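Local coordinates for gala protein type 1, 3 or 4 (Legionella pneumophila subsp. pneumophila, PDB 4XA9) that probably binds small GTPases and may stimulate their GTP hydrolysis, using a leucine-rich-repeat scaffold, at residues Asn53-Asn58 / Ser75-Gly80; Gly59-Val64 / Ala84-Glu89; Val130-Leu135 / Ile156-Asn161; Ile198-Thr203 / Asn220-Ala225; Thr214-Ser219 / Ile236-Leu241. All coordinates share one frame; numbering follows the deposited sequence.

Contact 1. Residues Asn53-Asn58 / Ser75-Gly80; sequences NDITAN and SHNNIG
Asn-77 reaches from the loop 75-80 into the turn 53-58, crossing the side chain of Ile-55 at a slant. Its CB lies 3.5 Å from Ile-55 O. With CG beside its own backbone N (chi1 -78°), the amide swings over to the backbone of Asn-53, and CG comes 3.7 Å from Asn-53 O. OD1 then accepts from Ile-55 N at 2.9 Å in a nearly straight bond, although this oxygen sits too tightly against the Asn-53 backbone for its position to be fully certain. ND2 turns to the carbonyls of Leu-50 and Ile-74, so the nitrogen end of the buried amide has two carbonyl partners.

Two backbone bonds run beside it. Asn-78 N donates to Ile-55 O at 2.9 Å, and Asn-53 N makes a weak bond to His-76 O. Further along, the CA-H of Thr-56 points at Asn-78 O, and a water joins Ala-57 N to that same oxygen. Thr-56 is the N-cap of helix 57-63: its OG1 takes the N-H of Asn-58 at 3.2 Å and also bonds Asp-29 OD2. On the apolar side, CG2 of Ile-55 faces CG2 of Ile-79 at 4.4 Å. Outside the two segments, Asp-54 pairs with a basic side chain of another protein's chain. Asn-53 repeats the role of Asn-77, its amide bonding Leu-22, Leu-25, Leu-27 and Leu-50; such stacked asparagines form the asparagine ladder of leucine-rich repeats.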
# COMPACT_ATOMS: atom_id res chain seq x y z
N ASN A 53 7.99 -12.13 -5.57
CA ASN A 53 8.58 -13.12 -6.46
C ASN A 53 7.48 -13.76 -7.28
O ASN A 53 6.39 -13.19 -7.38
CB ASN A 53 9.38 -14.15 -5.66
CG ASN A 53 10.72 -13.61 -5.21
OD1 ASN A 53 11.54 -13.20 -6.04
ND2 ASN A 53 10.96 -13.59 -3.90
N ASP A 54 7.74 -14.93 -7.86
CA ASP A 54 6.79 -15.57 -8.76
C ASP A 54 6.39 -16.95 -8.28
O ASP A 54 6.16 -17.86 -9.07
CB ASP A 54 7.36 -15.67 -10.17
CG ASP A 54 7.71 -14.32 -10.76
OD1 ASP A 54 6.95 -13.36 -10.53
OD2 ASP A 54 8.76 -14.21 -11.43
N ILE A 55 6.33 -17.12 -6.97
CA ILE A 55 6.05 -18.41 -6.37
C ILE A 55 4.56 -18.75 -6.49
O ILE A 55 3.71 -17.88 -6.32
CB ILE A 55 6.49 -18.43 -4.90
CG1 ILE A 55 7.99 -18.08 -4.81
CG2 ILE A 55 6.20 -19.78 -4.24
CD1 ILE A 55 8.49 -17.88 -3.40
N THR A 56 4.25 -20.01 -6.79
CA THR A 56 2.87 -20.46 -6.87
C THR A 56 2.59 -21.45 -5.75
O THR A 56 3.44 -21.66 -4.88
CB THR A 56 2.55 -21.14 -8.22
OG1 THR A 56 3.14 -22.45 -8.25
CG2 THR A 56 3.07 -20.31 -9.39
N ALA A 57 1.41 -22.07 -5.79
CA ALA A 57 1.03 -23.08 -4.79
C ALA A 57 1.99 -24.27 -4.79
O ALA A 57 2.24 -24.87 -3.74
CB ALA A 57 -0.39 -23.55 -5.04
N ASN A 58 2.54 -24.60 -5.96
CA ASN A 58 3.49 -25.70 -6.05
C ASN A 58 4.77 -25.41 -5.27
O ASN A 58 5.38 -26.32 -4.70
CB ASN A 58 3.82 -25.99 -7.51
CG ASN A 58 2.71 -26.76 -8.19
OD1 ASN A 58 1.91 -27.44 -7.54
ND2 ASN A 58 2.65 -26.65 -9.52
N SER A 75 4.34 -12.37 0.70
CA SER A 75 3.44 -11.44 0.03
C SER A 75 3.91 -11.17 -1.40
O SER A 75 5.06 -11.41 -1.74
CB SER A 75 3.32 -10.12 0.80
OG SER A 75 4.56 -9.42 0.88
N HIS A 76 2.98 -10.71 -2.24
CA HIS A 76 3.27 -10.36 -3.63
C HIS A 76 3.90 -11.51 -4.40
O HIS A 76 4.93 -11.35 -5.07
CB HIS A 76 4.18 -9.13 -3.70
CG HIS A 76 3.56 -7.90 -3.11
ND1 HIS A 76 2.78 -7.03 -3.85
CD2 HIS A 76 3.59 -7.39 -1.86
CE1 HIS A 76 2.36 -6.05 -3.08
NE2 HIS A 76 2.85 -6.24 -1.86
N ASN A 77 3.27 -12.67 -4.29
CA ASN A 77 3.55 -13.80 -5.16
C ASN A 77 2.26 -14.22 -5.85
O ASN A 77 1.38 -13.40 -6.06
CB ASN A 77 4.17 -14.95 -4.37
CG ASN A 77 5.65 -14.72 -4.07
OD1 ASN A 77 6.51 -15.06 -4.88
ND2 ASN A 77 5.94 -14.15 -2.91
N ASN A 78 2.13 -15.50 -6.19
CA ASN A 78 0.92 -15.99 -6.85
C ASN A 78 0.47 -17.33 -6.28
O ASN A 78 0.19 -18.26 -7.04
CB ASN A 78 1.16 -16.12 -8.36
CG ASN A 78 -0.11 -16.39 -9.15
OD1 ASN A 78 -1.19 -15.91 -8.79
ND2 ASN A 78 0.00 -17.18 -10.20
N ILE A 79 0.41 -17.45 -4.96
CA ILE A 79 0.21 -18.77 -4.37
C ILE A 79 -1.26 -19.17 -4.37
O ILE A 79 -1.59 -20.36 -4.33
CB ILE A 79 0.76 -18.85 -2.93
CG1 ILE A 79 -0.15 -18.11 -1.94
CG2 ILE A 79 2.21 -18.35 -2.89
CD1 ILE A 79 0.30 -18.24 -0.49
N GLY A 80 -2.15 -18.18 -4.44
CA GLY A 80 -3.57 -18.46 -4.60
C GLY A 80 -4.22 -19.17 -3.42
O GLY A 80 -3.61 -19.33 -2.36
O HOH W 1 -0.90 -20.99 -7.22

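Contact 2. Residues Gly59-Val64 / Ala84-Glu89; sequences GVKLFV and AQWLSE
Val-60 and Leu-87 meet at about a right angle, CG1 of the valine lying 3.7 Å from CG of the leucine. This methyl is turned away from the valine's own backbone N (chi1 172°), which sends it out across the gap between the two helices, where it also touches CB of Trp-86 at 3.8 Å.

One turn later Val-64 approaches the same leucine more obliquely. Its CG2 is 4.0 Å from Leu-87 CD2 and 3.7 Å from Trp-86 O, while its CG1 rests against the backbone of Glu-89. Leu-87 CD2 thus touches both valines, which approach it from the same side.

On the outer side, the extended chain of Lys-61 slants over the indole of Trp-86. CE stands above the five-membered ring, 4.2 Å from its centroid and 21° off the normal, a CH-pi contact made by the aliphatic part of the lysine; CG of Lys-61 lies over the same face nearer the rim. Across the ring, CG of Glu-89 covers part of the opposite face, so the indole is flanked by the methylene chains of two charged residues. No hydrogen bond links the two segments, and their contact rests on apolar packing.

Helices 57-63 and 80-87 are successive neighbours on the helical side of the solenoid. Phe-63 and Leu-87 both pack on Leu-72 of strand 71-73, Leu-62 and Phe-63 lean on helix 32-41, and Gln-85 and Ser-88 touch helix 104-113.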
# COMPACT_ATOMS: atom_id res chain seq x y z
N GLY A 59 5.17 -24.15 -5.24
CA GLY A 59 6.34 -23.74 -4.50
C GLY A 59 6.11 -23.85 -3.01
O GLY A 59 7.00 -24.23 -2.26
N VAL A 60 4.89 -23.51 -2.59
CA VAL A 60 4.50 -23.66 -1.20
C VAL A 60 4.56 -25.12 -0.77
O VAL A 60 5.06 -25.44 0.31
CB VAL A 60 3.08 -23.11 -0.95
CG1 VAL A 60 2.62 -23.45 0.46
CG2 VAL A 60 3.06 -21.60 -1.17
N LYS A 61 4.05 -26.02 -1.62
CA LYS A 61 4.11 -27.46 -1.33
C LYS A 61 5.53 -27.94 -1.11
O LYS A 61 5.77 -28.89 -0.36
CB LYS A 61 3.47 -28.27 -2.47
CG LYS A 61 1.96 -28.17 -2.53
CD LYS A 61 1.39 -29.09 -3.59
CE LYS A 61 -0.14 -29.06 -3.58
NZ LYS A 61 -0.71 -29.97 -4.61
N LEU A 62 6.48 -27.28 -1.76
CA LEU A 62 7.89 -27.64 -1.65
C LEU A 62 8.53 -27.01 -0.43
O LEU A 62 9.63 -27.38 -0.03
CB LEU A 62 8.65 -27.22 -2.91
CG LEU A 62 8.19 -27.96 -4.17
CD1 LEU A 62 8.90 -27.44 -5.41
CD2 LEU A 62 8.44 -29.45 -3.99
N PHE A 63 7.84 -26.05 0.16
CA PHE A 63 8.40 -25.33 1.29
C PHE A 63 7.88 -25.83 2.64
O PHE A 63 8.63 -25.90 3.61
CB PHE A 63 8.10 -23.83 1.17
CG PHE A 63 8.55 -23.04 2.36
CD1 PHE A 63 9.88 -22.66 2.48
CD2 PHE A 63 7.66 -22.68 3.35
CE1 PHE A 63 10.32 -21.94 3.57
CE2 PHE A 63 8.09 -21.96 4.45
CZ PHE A 63 9.42 -21.59 4.56
N VAL A 64 6.59 -26.14 2.69
CA VAL A 64 5.92 -26.39 3.96
C VAL A 64 6.49 -27.58 4.73
O VAL A 64 6.74 -28.65 4.16
CB VAL A 64 4.41 -26.56 3.74
CG1 VAL A 64 3.73 -27.16 4.96
CG2 VAL A 64 3.78 -25.21 3.40
N ALA A 84 -2.43 -20.90 0.08
CA ALA A 84 -2.86 -20.60 1.43
C ALA A 84 -3.32 -21.87 2.16
O ALA A 84 -3.06 -22.04 3.35
CB ALA A 84 -3.98 -19.56 1.41
N GLN A 85 -4.01 -22.75 1.45
CA GLN A 85 -4.47 -23.99 2.05
C GLN A 85 -3.29 -24.81 2.59
O GLN A 85 -3.35 -25.38 3.68
CB GLN A 85 -5.28 -24.81 1.05
CG GLN A 85 -6.66 -24.23 0.76
CD GLN A 85 -7.38 -24.96 -0.36
OE1 GLN A 85 -7.01 -26.07 -0.73
NE2 GLN A 85 -8.40 -24.32 -0.92
N TRP A 86 -2.24 -24.84 1.81
CA TRP A 86 -1.05 -25.58 2.15
C TRP A 86 -0.26 -24.99 3.30
O TRP A 86 0.16 -25.67 4.16
CB TRP A 86 -0.22 -25.97 0.91
CG TRP A 86 -0.77 -27.26 0.55
CD1 TRP A 86 -1.86 -27.48 -0.21
CD2 TRP A 86 -0.39 -28.54 1.11
NE1 TRP A 86 -2.16 -28.80 -0.20
CE2 TRP A 86 -1.27 -29.48 0.58
CE3 TRP A 86 0.63 -28.96 1.97
CZ2 TRP A 86 -1.18 -30.85 0.88
CZ3 TRP A 86 0.74 -30.32 2.26
CH2 TRP A 86 -0.17 -31.25 1.74
N LEU A 87 -0.10 -23.69 3.27
CA LEU A 87 0.55 -22.99 4.36
C LEU A 87 -0.15 -23.28 5.68
O LEU A 87 0.47 -23.28 6.74
CB LEU A 87 0.58 -21.48 4.09
CG LEU A 87 1.62 -20.99 3.09
CD1 LEU A 87 1.47 -19.49 2.83
CD2 LEU A 87 3.01 -21.31 3.60
N SER A 88 -1.46 -23.53 5.63
CA SER A 88 -2.22 -23.75 6.85
C SER A 88 -1.82 -25.07 7.50
O SER A 88 -2.15 -25.32 8.66
CB SER A 88 -3.73 -23.74 6.58
OG SER A 88 -4.15 -24.91 5.90
N GLU A 89 -1.08 -25.89 6.75
CA GLU A 89 -0.61 -27.18 7.24
C GLU A 89 0.78 -27.08 7.87
O GLU A 89 1.29 -28.06 8.42
CB GLU A 89 -0.58 -28.21 6.11
CG GLU A 89 -1.87 -28.30 5.29
CD GLU A 89 -3.03 -28.85 6.08
OE1 GLU A 89 -2.80 -29.48 7.13
OE2 GLU A 89 -4.19 -28.64 5.65

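Contact 3. Residues Val130-Leu135 / Ile156-Asn161; sequences VGAGYL and IALASN
Gly-133 and Ala-157 bring the backbones of two helical segments together, their CA atoms 5.6 Å apart, with Ala-132 and Leu-158 at 6.3 Å. The approach is this near because small residues face each other: the CB of Ala-157 points at Gly-133, where it meets the bare CA at 4.2 Å.

Leu-158 supplies the larger side chain of the interface. Its CG lies beside its own backbone N (chi1 -68°), which carries the branch toward the other helix. CG sits 4.1 Å from the CB of Ala-132, and CD2 reaches Ala-132 O at 3.6 Å and Leu-135 CB at 3.7 Å.

Where helix 129-135 ends, the contact becomes polar. ND2 of Asn-161 donates to Leu-135 O at 2.8 Å; the acceptor lies within 6° of the amide plane, and the donor lies in the carbonyl plane, although the N-H points off the line at 131°. A second bond from ND2 goes to Ser-138 O and OD1 takes the N-H of Asn-163, so this buried amide is satisfied at both ends and its rotation is fixed. Leu-135 O also receives Ser-138 OG.

Helices 129-135 and 151-159 lie next to each other in the solenoid. Leu-135 and Leu-158 share Leu-145, just beyond strand 142-144; Leu-135 further packs on Val-108 and Ala-112 of helix 104-113, and Ile-156 and Ala-159 lean on helix 176-184.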
# COMPACT_ATOMS: atom_id res chain seq x y z
N VAL A 130 -17.45 -13.21 3.59
CA VAL A 130 -17.46 -14.65 3.82
C VAL A 130 -16.15 -15.08 4.49
O VAL A 130 -16.16 -15.84 5.46
CB VAL A 130 -17.67 -15.44 2.51
CG1 VAL A 130 -17.55 -16.94 2.77
CG2 VAL A 130 -19.03 -15.12 1.91
N GLY A 131 -15.03 -14.59 3.97
CA GLY A 131 -13.74 -14.86 4.57
C GLY A 131 -13.61 -14.30 5.98
O GLY A 131 -13.04 -14.94 6.86
N ALA A 132 -14.15 -13.11 6.19
CA ALA A 132 -14.14 -12.50 7.52
C ALA A 132 -14.89 -13.40 8.50
O ALA A 132 -14.50 -13.52 9.66
CB ALA A 132 -14.76 -11.12 7.48
N GLY A 133 -15.95 -14.04 8.01
CA GLY A 133 -16.70 -14.99 8.81
C GLY A 133 -15.83 -16.14 9.29
O GLY A 133 -15.94 -16.58 10.44
N TYR A 134 -14.97 -16.62 8.41
CA TYR A 134 -14.05 -17.69 8.76
C TYR A 134 -13.05 -17.23 9.82
O TYR A 134 -12.75 -17.95 10.77
CB TYR A 134 -13.29 -18.17 7.52
CG TYR A 134 -14.17 -18.72 6.42
CD1 TYR A 134 -15.36 -19.39 6.71
CD2 TYR A 134 -13.82 -18.56 5.09
CE1 TYR A 134 -16.16 -19.89 5.69
CE2 TYR A 134 -14.61 -19.05 4.07
CZ TYR A 134 -15.78 -19.72 4.37
OH TYR A 134 -16.56 -20.21 3.35
N LEU A 135 -12.54 -16.01 9.64
CA LEU A 135 -11.51 -15.47 10.52
C LEU A 135 -12.09 -15.14 11.89
O LEU A 135 -11.36 -15.08 12.89
CB LEU A 135 -10.88 -14.22 9.89
CG LEU A 135 -10.01 -14.48 8.66
CD1 LEU A 135 -9.68 -13.18 7.94
CD2 LEU A 135 -8.72 -15.16 9.09
N ILE A 156 -18.31 -7.02 11.52
CA ILE A 156 -19.22 -7.37 12.61
C ILE A 156 -18.89 -8.78 13.09
O ILE A 156 -18.83 -9.04 14.30
CB ILE A 156 -20.69 -7.25 12.18
CG1 ILE A 156 -21.09 -5.78 12.08
CG2 ILE A 156 -21.61 -7.96 13.16
CD1 ILE A 156 -22.45 -5.54 11.46
N ALA A 157 -18.64 -9.69 12.16
CA ALA A 157 -18.23 -11.05 12.52
C ALA A 157 -16.89 -11.01 13.26
O ALA A 157 -16.75 -11.62 14.32
CB ALA A 157 -18.14 -11.94 11.29
N LEU A 158 -15.94 -10.27 12.71
CA LEU A 158 -14.62 -10.15 13.33
C LEU A 158 -14.70 -9.56 14.74
O LEU A 158 -13.93 -9.94 15.62
CB LEU A 158 -13.70 -9.29 12.46
CG LEU A 158 -13.26 -9.89 11.12
CD1 LEU A 158 -12.54 -8.84 10.28
CD2 LEU A 158 -12.37 -11.11 11.34
N ALA A 159 -15.64 -8.64 14.95
CA ALA A 159 -15.79 -7.99 16.25
C ALA A 159 -16.15 -9.00 17.34
O ALA A 159 -15.86 -8.77 18.52
CB ALA A 159 -16.86 -6.90 16.17
N SER A 160 -16.76 -10.11 16.94
CA SER A 160 -17.18 -11.14 17.90
C SER A 160 -16.02 -12.06 18.29
O SER A 160 -16.13 -12.81 19.26
CB SER A 160 -18.33 -11.97 17.32
OG SER A 160 -17.92 -12.70 16.17
N ASN A 161 -14.93 -12.02 17.53
CA ASN A 161 -13.77 -12.86 17.82
C ASN A 161 -13.01 -12.33 19.03
O ASN A 161 -12.29 -11.33 18.95
CB ASN A 161 -12.83 -12.95 16.61
CG ASN A 161 -11.76 -14.03 16.77
OD1 ASN A 161 -11.35 -14.35 17.90
ND2 ASN A 161 -11.27 -14.57 15.66

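Contact 4. Residues Ile198-Thr203 / Asn220-Ala225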
# COMPACT_ATOMS: atom_id res chain seq x y z
N ILE A 198 -16.72 5.85 7.54
CA ILE A 198 -17.11 6.05 8.93
C ILE A 198 -17.38 7.52 9.22
O ILE A 198 -16.64 8.40 8.77
CB ILE A 198 -16.02 5.48 9.86
CG1 ILE A 198 -15.84 3.99 9.57
CG2 ILE A 198 -16.36 5.71 11.32
CD1 ILE A 198 -14.76 3.34 10.38
N THR A 199 -18.45 7.80 9.96
CA THR A 199 -18.82 9.19 10.24
C THR A 199 -18.79 9.50 11.72
O THR A 199 -18.34 8.68 12.53
CB THR A 199 -20.22 9.54 9.70
OG1 THR A 199 -21.22 8.90 10.51
CG2 THR A 199 -20.37 9.09 8.25
N ASP A 200 -19.28 10.69 12.08
CA ASP A 200 -19.39 11.10 13.48
C ASP A 200 -20.29 10.16 14.29
O ASP A 200 -20.17 10.10 15.51
CB ASP A 200 -19.94 12.53 13.58
CG ASP A 200 -18.94 13.57 13.15
OD1 ASP A 200 -17.73 13.26 13.08
OD2 ASP A 200 -19.36 14.71 12.88
N LYS A 201 -21.18 9.45 13.61
CA LYS A 201 -22.08 8.51 14.27
C LYS A 201 -21.36 7.42 15.07
O LYS A 201 -21.88 6.92 16.07
CB LYS A 201 -23.00 7.84 13.24
CG LYS A 201 -24.47 8.18 13.39
CD LYS A 201 -25.35 7.01 12.98
CE LYS A 201 -25.10 5.80 13.86
NZ LYS A 201 -25.96 4.64 13.50
N SER A 202 -20.16 7.04 14.64
CA SER A 202 -19.43 5.98 15.34
C SER A 202 -18.68 6.48 16.56
O SER A 202 -18.31 5.69 17.43
CB SER A 202 -18.43 5.30 14.41
OG SER A 202 -19.08 4.67 13.32
N THR A 203 -18.45 7.79 16.64
CA THR A 203 -17.42 8.28 17.54
C THR A 203 -17.80 8.18 19.02
O THR A 203 -16.92 7.98 19.86
CB THR A 203 -17.03 9.73 17.21
OG1 THR A 203 -18.16 10.58 17.37
CG2 THR A 203 -16.51 9.81 15.77
N ASN A 220 -11.75 9.24 6.65
CA ASN A 220 -13.14 8.85 6.67
C ASN A 220 -13.99 10.11 6.49
O ASN A 220 -13.57 11.04 5.80
CB ASN A 220 -13.49 8.10 7.96
CG ASN A 220 -13.03 6.65 7.93
OD1 ASN A 220 -13.65 5.81 7.27
ND2 ASN A 220 -11.97 6.33 8.66
N GLN A 221 -15.16 10.16 7.12
CA GLN A 221 -16.06 11.30 6.98
C GLN A 221 -16.25 12.03 8.32
O GLN A 221 -17.22 12.76 8.50
CB GLN A 221 -17.42 10.86 6.44
CG GLN A 221 -17.36 10.11 5.12
CD GLN A 221 -18.71 9.54 4.72
OE1 GLN A 221 -19.76 10.05 5.11
NE2 GLN A 221 -18.69 8.46 3.94
N ILE A 222 -15.34 11.81 9.25
CA ILE A 222 -15.47 12.35 10.59
C ILE A 222 -15.26 13.87 10.57
O ILE A 222 -14.39 14.37 9.86
CB ILE A 222 -14.47 11.66 11.55
CG1 ILE A 222 -14.78 10.16 11.59
CG2 ILE A 222 -14.51 12.27 12.94
CD1 ILE A 222 -13.76 9.33 12.37
N THR A 223 -16.08 14.61 11.31
CA THR A 223 -15.96 16.07 11.36
C THR A 223 -15.29 16.50 12.66
O THR A 223 -14.84 15.66 13.44
CB THR A 223 -17.32 16.77 11.23
OG1 THR A 223 -18.06 16.63 12.45
CG2 THR A 223 -18.13 16.18 10.08
N ALA A 224 -15.23 17.81 12.90
CA ALA A 224 -14.64 18.33 14.13
C ALA A 224 -15.45 17.91 15.36
O ALA A 224 -14.91 17.80 16.46
CB ALA A 224 -14.52 19.84 14.07
N ALA A 225 -16.74 17.67 15.16
CA ALA A 225 -17.61 17.23 16.24
C ALA A 225 -17.21 15.84 16.69
O ALA A 225 -17.09 15.57 17.89
CB ALA A 225 -19.08 17.26 15.80
O HOH W 2 -19.57 12.79 10.08
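Asp-200 turns its carboxylate to Thr-223, its CG lying beside its own backbone N (chi1 -72°). OD1 accepts from Thr-223 N at 2.8 Å on its syn side, 24° out of the carboxylate plane. OD2 faces the hydroxyl OG1, but their modelled separation of 2.4 Å is too short to take at face value. OG1 accepts from Ala-225 N at 3.2 Å, making Thr-223 the N-cap of helix 224-230.

Backbone and amide bonds join the earlier residues. Gln-221 N donates to Ile-198 O at 2.8 Å. Ile-198 N reaches OD1 of Asn-220 at 3.1 Å from above the amide carbonyl plane, while ND2 of that asparagine bonds Leu-193 O and Leu-217 O. A water bridges Asp-200 N and Gln-221 O. Thr-199 OG1 closes an ST turn with Lys-201 N and bonds Asp-176.

Van der Waals contact is lighter. CG2 of Ile-222 lies 3.4 Å from Asp-200 OD1 and meets CG2 of Thr-203, carbon to carbon, at 4.2 Å. The side chains of Thr-199 and Gln-221 lie side by side, pointing the same way, with Thr-199 CG2 against Gln-221 OE1.

Through the bond from Thr-223 N to OD1, the aspartate is tied to the N-cap of helix 224-230, and that helix end may help stabilise its negative charge.

Contact 5. Residues Thr214-Ser219 / Ile236-Leu241; sequences TLHLGS and ITDLDL
Strands 214-216 and 238-240 run parallel, their axes 4.8 Å apart and 6° from alignment, with Leu-215 N bonded to Asp-238 O, Asp-240 N to Leu-215 O and, just past the first strand, Leu-217 N to Asp-240 O.

On the face carrying Thr-214, His-216, Asp-238 and Asp-240, the imidazole is held from two directions. NE2 of His-216 donates to Asp-238 OD2 at 2.9 Å; the oxygen lies close to the ring plane, but the N-H comes from above the carboxylate, whose plane is turned 75° from the ring. Asp-238 reaches this place because its CG is turned away from its backbone N (chi1 -180°). Over one ring face sits CB of Asp-240, 3.6 Å from His-216 CG, in a CH-pi contact. ND1 is bonded to the backbone of another protein's chain, so the ring is pinned at both nitrogens. CG2 of Thr-214 lies 3.6 Å from Asp-238 OD2, and a water links Thr-214 OG1 to Thr-237 OG1.

The other face is apolar. Leu-215 CD2 meets Ile-236 CD1 at 3.8 Å, Leu-215 CB faces CD1 of Leu-239, and beyond the strands Leu-217 CB touches Leu-241 CD2 at 3.9 Å. Leu-239 and Leu-241 reach Leu-230 of helix 224-230. Strand, helix and strand form a beta-alpha-beta unit with a parallel sheet, the repeating element of a leucine-rich-repeat solenoid, here with polar residues of its strand face meeting another protein.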
# COMPACT_ATOMS: atom_id res chain seq x y z
N THR A 214 -4.88 2.37 20.83
CA THR A 214 -4.60 2.91 19.51
C THR A 214 -5.85 2.86 18.63
O THR A 214 -6.50 1.82 18.53
CB THR A 214 -3.46 2.15 18.80
OG1 THR A 214 -2.25 2.28 19.55
CG2 THR A 214 -3.24 2.71 17.39
N LEU A 215 -6.19 3.98 18.01
CA LEU A 215 -7.33 4.04 17.09
C LEU A 215 -7.02 4.95 15.91
O LEU A 215 -6.82 6.15 16.08
CB LEU A 215 -8.59 4.53 17.83
CG LEU A 215 -9.88 4.72 17.02
CD1 LEU A 215 -10.31 3.43 16.35
CD2 LEU A 215 -11.01 5.26 17.91
N HIS A 216 -6.95 4.37 14.71
CA HIS A 216 -6.71 5.14 13.49
C HIS A 216 -7.97 5.18 12.64
O HIS A 216 -8.46 4.14 12.19
CB HIS A 216 -5.55 4.53 12.68
CG HIS A 216 -4.21 4.68 13.32
ND1 HIS A 216 -3.03 4.40 12.66
CD2 HIS A 216 -3.85 5.07 14.57
CE1 HIS A 216 -2.01 4.61 13.47
NE2 HIS A 216 -2.48 5.02 14.63
N LEU A 217 -8.47 6.38 12.40
CA LEU A 217 -9.69 6.57 11.62
C LEU A 217 -9.47 7.59 10.51
O LEU A 217 -10.39 8.34 10.15
CB LEU A 217 -10.84 7.02 12.52
CG LEU A 217 -11.40 5.97 13.49
CD1 LEU A 217 -12.37 6.60 14.49
CD2 LEU A 217 -12.08 4.87 12.70
N GLY A 218 -8.26 7.63 9.97
CA GLY A 218 -7.93 8.58 8.93
C GLY A 218 -8.77 8.44 7.67
O GLY A 218 -9.29 7.36 7.38
N SER A 219 -8.91 9.54 6.94
CA SER A 219 -9.57 9.55 5.64
C SER A 219 -10.94 8.88 5.66
O SER A 219 -11.25 8.04 4.81
CB SER A 219 -8.69 8.87 4.59
OG SER A 219 -7.49 9.59 4.41
N ILE A 236 -6.94 6.31 24.71
CA ILE A 236 -6.34 6.26 23.38
C ILE A 236 -5.16 7.21 23.29
O ILE A 236 -5.33 8.43 23.20
CB ILE A 236 -7.37 6.62 22.30
CG1 ILE A 236 -8.59 5.70 22.40
CG2 ILE A 236 -6.73 6.56 20.92
CD1 ILE A 236 -9.68 6.00 21.38
N THR A 237 -3.95 6.65 23.31
CA THR A 237 -2.73 7.45 23.26
C THR A 237 -2.23 7.67 21.83
O THR A 237 -1.37 8.52 21.58
CB THR A 237 -1.62 6.78 24.08
OG1 THR A 237 -1.49 5.41 23.69
CG2 THR A 237 -1.96 6.84 25.56
N ASP A 238 -2.76 6.89 20.90
CA ASP A 238 -2.46 7.09 19.48
C ASP A 238 -3.76 7.16 18.70
O ASP A 238 -4.32 6.14 18.31
CB ASP A 238 -1.56 5.97 18.95
CG ASP A 238 -1.21 6.15 17.47
OD1 ASP A 238 -1.43 7.25 16.92
OD2 ASP A 238 -0.70 5.18 16.87
N LEU A 239 -4.22 8.39 18.48
CA LEU A 239 -5.43 8.68 17.72
C LEU A 239 -5.06 9.34 16.40
O LEU A 239 -4.45 10.40 16.39
CB LEU A 239 -6.36 9.59 18.53
CG LEU A 239 -7.68 9.98 17.86
CD1 LEU A 239 -8.57 8.76 17.68
CD2 LEU A 239 -8.40 11.05 18.67
N ASP A 240 -5.44 8.72 15.29
CA ASP A 240 -5.14 9.29 13.97
C ASP A 240 -6.41 9.65 13.21
O ASP A 240 -7.26 8.80 12.94
CB ASP A 240 -4.30 8.32 13.14
CG ASP A 240 -4.01 8.85 11.74
OD1 ASP A 240 -3.86 10.08 11.59
OD2 ASP A 240 -3.94 8.04 10.79
N LEU A 241 -6.52 10.92 12.84
CA LEU A 241 -7.68 11.41 12.12
C LEU A 241 -7.31 12.16 10.85
O LEU A 241 -8.16 12.79 10.23
CB LEU A 241 -8.51 12.33 13.02
CG LEU A 241 -9.22 11.63 14.18
CD1 LEU A 241 -9.74 12.68 15.14
CD2 LEU A 241 -10.36 10.77 13.65
O HOH W 3 -1.04 3.81 21.71

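In the fold
Along the chain contacts 1 and 2 come first with alternating segments, contact 3 follows, and contacts 4 and 5 alternate near the end. Measured between centres throughout, contacts 1 and 2, which share helix 57-63, are about 11 Å apart and meet where Ile-79 packs on Leu-87 and Val-60. Contacts 4 and 5 lie about 12 Å apart, joined by Ile-222 against Leu-217 and Leu-241. Contact 3 stands about 24 Å from contact 2 and also from contact 4. Contacts 1 and 4, about 39 Å apart, fall on opposite sides of the chain's centre. Loops, helices and strands thus recur along one extended solenoid, and contacts 1 and 5, about 33 Å apart, both reach another protein's chain, consistent with a long binding surface.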